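Local coordinates for F5/8 type C domain protein (Bacteroides ovatus, PDB 4ZRX), which is probably an alpha-L-fucosidase, removing L-fucose from glycans, and also carries an F5/8 type C domain of the kind that often binds carbohydrate, at residues A[80-83]-A[84-88]; A[336-339]-A[340-343]. One frame throughout, in Å; residues are numbered along the deposited sequence.

Interactions 1 and 2 are local contacts on two neighbouring helices of the TIM-barrel part of the chain: 80-88 ends helix 77-86, whereas 336-343 opens helix 339-356. Their centres lie 11 Å apart and they touch directly. Ile337 of interaction 2 puts its CD1 3.7 Å from Trp80 CA and 4.0 Å from Leu84 CG, bridging a full turn of the first helix. Further along, Thr83 CG2 meets Ile342 CG1 at 4.1 Å. A polar tie joins the same elements, since Gln79 OE1 accepts from Ile337 N. Both contacts are partly buried packing within the barrel part of the chain.

Interaction 1. Residues A[80-83]-A[84-88]; sequences WVRT and LKEAG
Arg82 and Glu86 lie side by side, one turn apart, on the last turns of an alpha helix that closes in a Schellman motif at Gly88. CG of Arg82 stands opposite its backbone N (chi1 -179°), and the chain then bends at chi3, turning the guanidinium back from the carboxylate. Glu86 leaves the backbone in a different staggered position, its CG opposite the carbonyl carbon, and runs out extended. What meets is therefore an oxygen and a methylene: Glu86 OE2 lies 3.3 Å from Arg82 CG. The charged groups, their planes 59° apart, do not form a salt bridge. Instead a water spans them, accepting from Arg82 NE at 2.8 Å in the guanidinium plane and donating to Glu86 OE1 at 3.0 Å.

On the buried side, Leu84 folds over the carbonyl of Trp80, with CG 3.1 Å from Trp80 O, while its side chain packs on Ala46 and Leu48 of strand 44-48. Trp80 swings its indole away from this turn; NE1 donates to Gly335 O, and Phe50 meets the ring edge-to-face. Thr83 OG1 turns back to bond Gln79 O.

Ala87 N still reaches Thr83 O, with a more bent bond (141°) than the three before it. Gly88, at positive phi, then sends its N back to Lys85 O at 3.1 Å.

Interaction 2. Residues A[336-339]-A[340-343]; sequences LIHE and ADIK
Ile342 N donates to His338 O over 3.0 Å, nearly along the C=O axis, and the side chains that follow wrap the same oxygen: Asp341 CB and Ile342 CG1 each lie 3.5 Å from His338 O. The other end of His338 does the capping. With CG swung anti to N (chi1 -171°) and the ring turned almost square to the CA-CB-CG plane (chi2 -91°), ND1 faces the first turn and accepts from Ala340 N at 3.1 Å. The N-H points well but enters 31° out of the ring plane, so the donor comes in from above that plane and not squarely within it. Accepting through ND1 is consistent with a neutral ring whose proton sits on NE2.

The imidazole is hemmed in from two directions. Ala340 CB sits at its edge, in plane, 3.5 Å from ND1, and Glu339 lays OE1 over the ring centre, 3.5 Å above the plane. The bend at chi2 of Glu339 curls the carboxylate back there, while OE2 forms a salt bridge with Arg334. Asp341 crosses His338 at about a right angle, its OD1 beside His338 CB; that oxygen belongs chiefly to Arg292, its salt-bridge partner.

On the buried side Ile337 offers its CG2 branch to the helix, packing on Asp341 CB and, at 3.9 Å, on Ile342 CG1. The CD1 methyl of Ile342 reaches further back, to Ile337 O.

Lys343 N to Glu339 O continues the helical bonding. The ring of His338 is the N-cap, and Ile337 against Ile342 is a hydrophobic staple, where the loop after strand 324-328 of the TIM barrel turns into helix 339-356.

Interaction 1. Residues A[80-83]-A[84-88]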
ATOM      1  N   TRP A  80      -1.357 -18.804  -9.849  1.00 19.32           N
ATOM      2  CA  TRP A  80      -1.453 -17.737  -8.868  1.00 18.54           C
ATOM      3  C   TRP A  80      -0.558 -18.018  -7.638  1.00 18.67           C
ATOM      4  O   TRP A  80       0.220 -17.178  -7.212  1.00 18.24           O
ATOM      5  CB  TRP A  80      -2.879 -17.488  -8.358  1.00 17.97           C
ATOM      6  CG  TRP A  80      -3.959 -17.343  -9.350  1.00 17.64           C
ATOM      7  CD1 TRP A  80      -3.843 -17.241 -10.695  1.00 18.30           C
ATOM      8  CD2 TRP A  80      -5.347 -17.300  -9.067  1.00 17.62           C
ATOM      9  NE1 TRP A  80      -5.096 -17.120 -11.265  1.00 18.40           N
ATOM     10  CE2 TRP A  80      -6.025 -17.192 -10.277  1.00 17.90           C
ATOM     11  CE3 TRP A  80      -6.100 -17.338  -7.881  1.00 17.96           C
ATOM     12  CZ2 TRP A  80      -7.408 -17.140 -10.364  1.00 18.36           C
ATOM     13  CZ3 TRP A  80      -7.471 -17.304  -7.994  1.00 19.33           C
ATOM     14  CH2 TRP A  80      -8.103 -17.196  -9.223  1.00 18.56           C
ATOM     15  N   VAL A  81      -0.764 -19.175  -7.017  1.00 19.02           N
ATOM     16  CA  VAL A  81      -0.135 -19.447  -5.753  1.00 19.12           C
ATOM     17  C   VAL A  81       1.346 -19.675  -5.930  1.00 19.36           C
ATOM     18  O   VAL A  81       2.149 -19.220  -5.093  1.00 19.67           O
ATOM     19  CB  VAL A  81      -0.800 -20.600  -5.000  1.00 19.78           C
ATOM     20  CG1 VAL A  81      -0.054 -20.887  -3.733  1.00 19.87           C
ATOM     21  CG2 VAL A  81      -2.263 -20.282  -4.676  1.00 19.53           C
ATOM     22  N   ARG A  82       1.754 -20.334  -7.002  1.00 21.44           N
ATOM     23  CA  ARG A  82       3.195 -20.540  -7.243  1.00 23.10           C
ATOM     24  C   ARG A  82       3.901 -19.163  -7.385  1.00 22.22           C
ATOM     25  O   ARG A  82       4.963 -18.903  -6.802  1.00 22.28           O
ATOM     26  CB  ARG A  82       3.443 -21.358  -8.504  1.00 26.07           C
ATOM     27  CG  ARG A  82       4.939 -21.638  -8.816  1.00 28.70           C
ATOM     28  CD  ARG A  82       5.161 -22.485 -10.106  1.00 32.80           C
ATOM     29  NE  ARG A  82       4.579 -21.890 -11.304  1.00 33.73           N
ATOM     30  CZ  ARG A  82       3.437 -22.265 -11.900  1.00 37.78           C
ATOM     31  NH1 ARG A  82       2.648 -23.240 -11.434  1.00 37.96           N
ATOM     32  NH2 ARG A  82       3.043 -21.613 -12.989  1.00 40.34           N
ATOM     33  N   THR A  83       3.285 -18.292  -8.178  1.00 21.77           N
ATOM     34  CA  THR A  83       3.807 -16.959  -8.400  1.00 21.52           C
ATOM     35  C   THR A  83       3.956 -16.223  -7.059  1.00 20.83           C
ATOM     36  O   THR A  83       5.018 -15.657  -6.764  1.00 20.73           O
ATOM     37  CB  THR A  83       2.894 -16.189  -9.297  1.00 22.81           C
ATOM     38  OG1 THR A  83       2.894 -16.797 -10.595  1.00 23.71           O
ATOM     39  CG2 THR A  83       3.334 -14.730  -9.445  1.00 23.68           C
ATOM     40  N   LEU A  84       2.906 -16.278  -6.255  1.00 19.71           N
ATOM     41  CA  LEU A  84       2.878 -15.520  -5.009  1.00 19.05           C
ATOM     42  C   LEU A  84       3.789 -16.127  -3.921  1.00 18.75           C
ATOM     43  O   LEU A  84       4.410 -15.407  -3.139  1.00 18.04           O
ATOM     44  CB  LEU A  84       1.425 -15.406  -4.522  1.00 19.66           C
ATOM     45  CG  LEU A  84       0.593 -14.550  -5.526  1.00 19.95           C
ATOM     46  CD1 LEU A  84      -0.873 -14.631  -5.174  1.00 20.17           C
ATOM     47  CD2 LEU A  84       1.054 -13.085  -5.547  1.00 20.23           C
ATOM     48  N   LYS A  85       3.912 -17.461  -3.917  1.00 19.15           N
ATOM     49  CA  LYS A  85       4.864 -18.125  -3.017  1.00 21.04           C
ATOM     50  C   LYS A  85       6.269 -17.718  -3.345  1.00 20.91           C
ATOM     51  O   LYS A  85       7.021 -17.274  -2.444  1.00 21.96           O
ATOM     52  CB  LYS A  85       4.701 -19.623  -3.130  1.00 22.48           C
ATOM     53  CG  LYS A  85       5.535 -20.435  -2.195  1.00 24.70           C
ATOM     54  CD  LYS A  85       4.865 -20.587  -0.837  1.00 26.06           C
ATOM     55  CE  LYS A  85       5.720 -21.566   0.054  1.00 27.97           C
ATOM     56  NZ  LYS A  85       5.036 -21.568   1.391  1.00 28.38           N
ATOM     57  N   GLU A  86       6.612 -17.789  -4.618  1.00 21.90           N
ATOM     58  CA  GLU A  86       7.934 -17.427  -5.085  1.00 24.44           C
ATOM     59  C   GLU A  86       8.237 -15.944  -4.858  1.00 23.57           C
ATOM     60  O   GLU A  86       9.378 -15.591  -4.597  1.00 24.46           O
ATOM     61  CB  GLU A  86       8.107 -17.721  -6.564  1.00 27.30           C
ATOM     62  CG  GLU A  86       8.235 -19.239  -6.942  1.00 31.04           C
ATOM     63  CD  GLU A  86       8.162 -19.491  -8.465  1.00 35.91           C
ATOM     64  OE1 GLU A  86       8.077 -18.528  -9.281  1.00 39.32           O
ATOM     65  OE2 GLU A  86       8.147 -20.678  -8.841  1.00 42.37           O
ATOM     66  N   ALA A  87       7.222 -15.102  -4.912  1.00 22.15           N
ATOM     67  CA  ALA A  87       7.362 -13.664  -4.636  1.00 21.40           C
ATOM     68  C   ALA A  87       7.399 -13.273  -3.175  1.00 20.19           C
ATOM     69  O   ALA A  87       7.557 -12.117  -2.874  1.00 19.96           O
ATOM     70  CB  ALA A  87       6.239 -12.898  -5.330  1.00 22.07           C
ATOM     71  N   GLY A  88       7.271 -14.212  -2.263  1.00 19.61           N
ATOM     72  CA  GLY A  88       7.456 -13.990  -0.873  1.00 18.56           C
ATOM     73  C   GLY A  88       6.244 -13.812  -0.005  1.00 18.35           C
ATOM     74  O   GLY A  88       6.388 -13.501   1.183  1.00 18.90           O
TER
HETATM   75  O   HOH W   1       6.381 -19.701 -11.485  1.00 49.22           O

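Interaction 2. Residues A[336-339]-A[340-343]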
ATOM      1  N   LEU A 336      -5.565 -15.838 -14.870  1.00 19.70           N
ATOM      2  CA  LEU A 336      -4.122 -15.915 -14.642  1.00 19.83           C
ATOM      3  C   LEU A 336      -3.637 -14.574 -14.103  1.00 19.29           C
ATOM      4  O   LEU A 336      -4.204 -13.519 -14.405  1.00 19.14           O
ATOM      5  CB  LEU A 336      -3.418 -16.145 -15.984  1.00 20.98           C
ATOM      6  CG  LEU A 336      -3.679 -17.486 -16.679  1.00 22.11           C
ATOM      7  CD1 LEU A 336      -2.967 -17.469 -18.058  1.00 23.30           C
ATOM      8  CD2 LEU A 336      -3.187 -18.579 -15.836  1.00 23.08           C
ATOM      9  N   ILE A 337      -2.581 -14.615 -13.297  1.00 19.47           N
ATOM     10  CA  ILE A 337      -1.835 -13.373 -12.996  1.00 18.97           C
ATOM     11  C   ILE A 337      -1.114 -12.983 -14.267  1.00 19.57           C
ATOM     12  O   ILE A 337      -0.490 -13.818 -14.909  1.00 19.88           O
ATOM     13  CB  ILE A 337      -0.865 -13.557 -11.817  1.00 19.35           C
ATOM     14  CG1 ILE A 337      -1.681 -13.844 -10.543  1.00 18.84           C
ATOM     15  CG2 ILE A 337      -0.061 -12.266 -11.611  1.00 18.98           C
ATOM     16  CD1 ILE A 337      -0.776 -14.131  -9.259  1.00 19.80           C
ATOM     17  N   HIS A 338      -1.257 -11.740 -14.650  1.00 19.66           N
ATOM     18  CA  HIS A 338      -0.720 -11.212 -15.920  1.00 20.57           C
ATOM     19  C   HIS A 338       0.803 -11.123 -15.895  1.00 20.83           C
ATOM     20  O   HIS A 338       1.432 -10.977 -14.859  1.00 20.96           O
ATOM     21  CB  HIS A 338      -1.316  -9.844 -16.156  1.00 20.90           C
ATOM     22  CG  HIS A 338      -1.039  -9.264 -17.497  1.00 22.25           C
ATOM     23  ND1 HIS A 338       0.055  -8.481 -17.733  1.00 22.86           N
ATOM     24  CD2 HIS A 338      -1.745  -9.283 -18.653  1.00 23.58           C
ATOM     25  CE1 HIS A 338       0.057  -8.081 -18.998  1.00 24.28           C
ATOM     26  NE2 HIS A 338      -1.025  -8.554 -19.576  1.00 23.99           N
ATOM     27  N   GLU A 339       1.404 -11.269 -17.058  1.00 21.98           N
ATOM     28  CA  GLU A 339       2.846 -11.311 -17.220  1.00 23.74           C
ATOM     29  C   GLU A 339       3.573 -10.122 -16.628  1.00 22.96           C
ATOM     30  O   GLU A 339       4.691 -10.258 -16.066  1.00 23.06           O
ATOM     31  CB  GLU A 339       3.130 -11.306 -18.720  1.00 26.04           C
ATOM     32  CG  GLU A 339       2.767 -12.660 -19.457  1.00 28.64           C
ATOM     33  CD  GLU A 339       1.257 -12.819 -19.878  1.00 29.41           C
ATOM     34  OE1 GLU A 339       0.408 -11.918 -19.670  1.00 27.37           O
ATOM     35  OE2 GLU A 339       0.939 -13.889 -20.481  1.00 32.55           O
ATOM     36  N   ALA A 340       2.992  -8.933 -16.828  1.00 22.52           N
ATOM     37  CA  ALA A 340       3.579  -7.706 -16.317  1.00 22.80           C
ATOM     38  C   ALA A 340       3.685  -7.766 -14.775  1.00 21.07           C
ATOM     39  O   ALA A 340       4.724  -7.429 -14.228  1.00 21.60           O
ATOM     40  CB  ALA A 340       2.781  -6.436 -16.739  1.00 22.75           C
ATOM     41  N   ASP A 341       2.598  -8.166 -14.129  1.00 20.42           N
ATOM     42  CA  ASP A 341       2.541  -8.320 -12.636  1.00 19.14           C
ATOM     43  C   ASP A 341       3.571  -9.360 -12.187  1.00 19.56           C
ATOM     44  O   ASP A 341       4.278  -9.138 -11.206  1.00 19.02           O
ATOM     45  CB  ASP A 341       1.159  -8.713 -12.178  1.00 19.90           C
ATOM     46  CG  ASP A 341       0.006  -7.807 -12.800  1.00 22.98           C
ATOM     47  OD1 ASP A 341       0.011  -7.452 -14.034  1.00 24.32           O
ATOM     48  OD2 ASP A 341      -0.912  -7.445 -12.037  1.00 23.71           O
ATOM     49  N   ILE A 342       3.681 -10.482 -12.911  1.00 19.73           N
ATOM     50  CA  ILE A 342       4.650 -11.520 -12.565  1.00 20.67           C
ATOM     51  C   ILE A 342       6.070 -10.958 -12.558  1.00 20.65           C
ATOM     52  O   ILE A 342       6.826 -11.137 -11.596  1.00 20.76           O
ATOM     53  CB  ILE A 342       4.562 -12.723 -13.498  1.00 22.76           C
ATOM     54  CG1 ILE A 342       3.246 -13.493 -13.307  1.00 23.17           C
ATOM     55  CG2 ILE A 342       5.758 -13.642 -13.265  1.00 24.35           C
ATOM     56  CD1 ILE A 342       2.931 -14.481 -14.399  1.00 24.82           C
ATOM     57  N   LYS A 343       6.417 -10.251 -13.619  1.00 21.09           N
ATOM     58  CA  LYS A 343       7.757  -9.739 -13.741  1.00 22.40           C
ATOM     59  C   LYS A 343       8.044  -8.744 -12.613  1.00 20.29           C
ATOM     60  O   LYS A 343       9.131  -8.761 -12.041  1.00 19.57           O
ATOM     61  CB  LYS A 343       7.949  -9.061 -15.088  1.00 25.37           C
ATOM     62  CG  LYS A 343       9.377  -8.693 -15.405  1.00 30.29           C
ATOM     63  CD  LYS A 343       9.467  -8.133 -16.793  1.00 34.60           C
ATOM     64  CE  LYS A 343      10.885  -7.693 -17.067  1.00 39.82           C
ATOM     65  NZ  LYS A 343      11.081  -7.511 -18.497  1.00 44.29           N
TER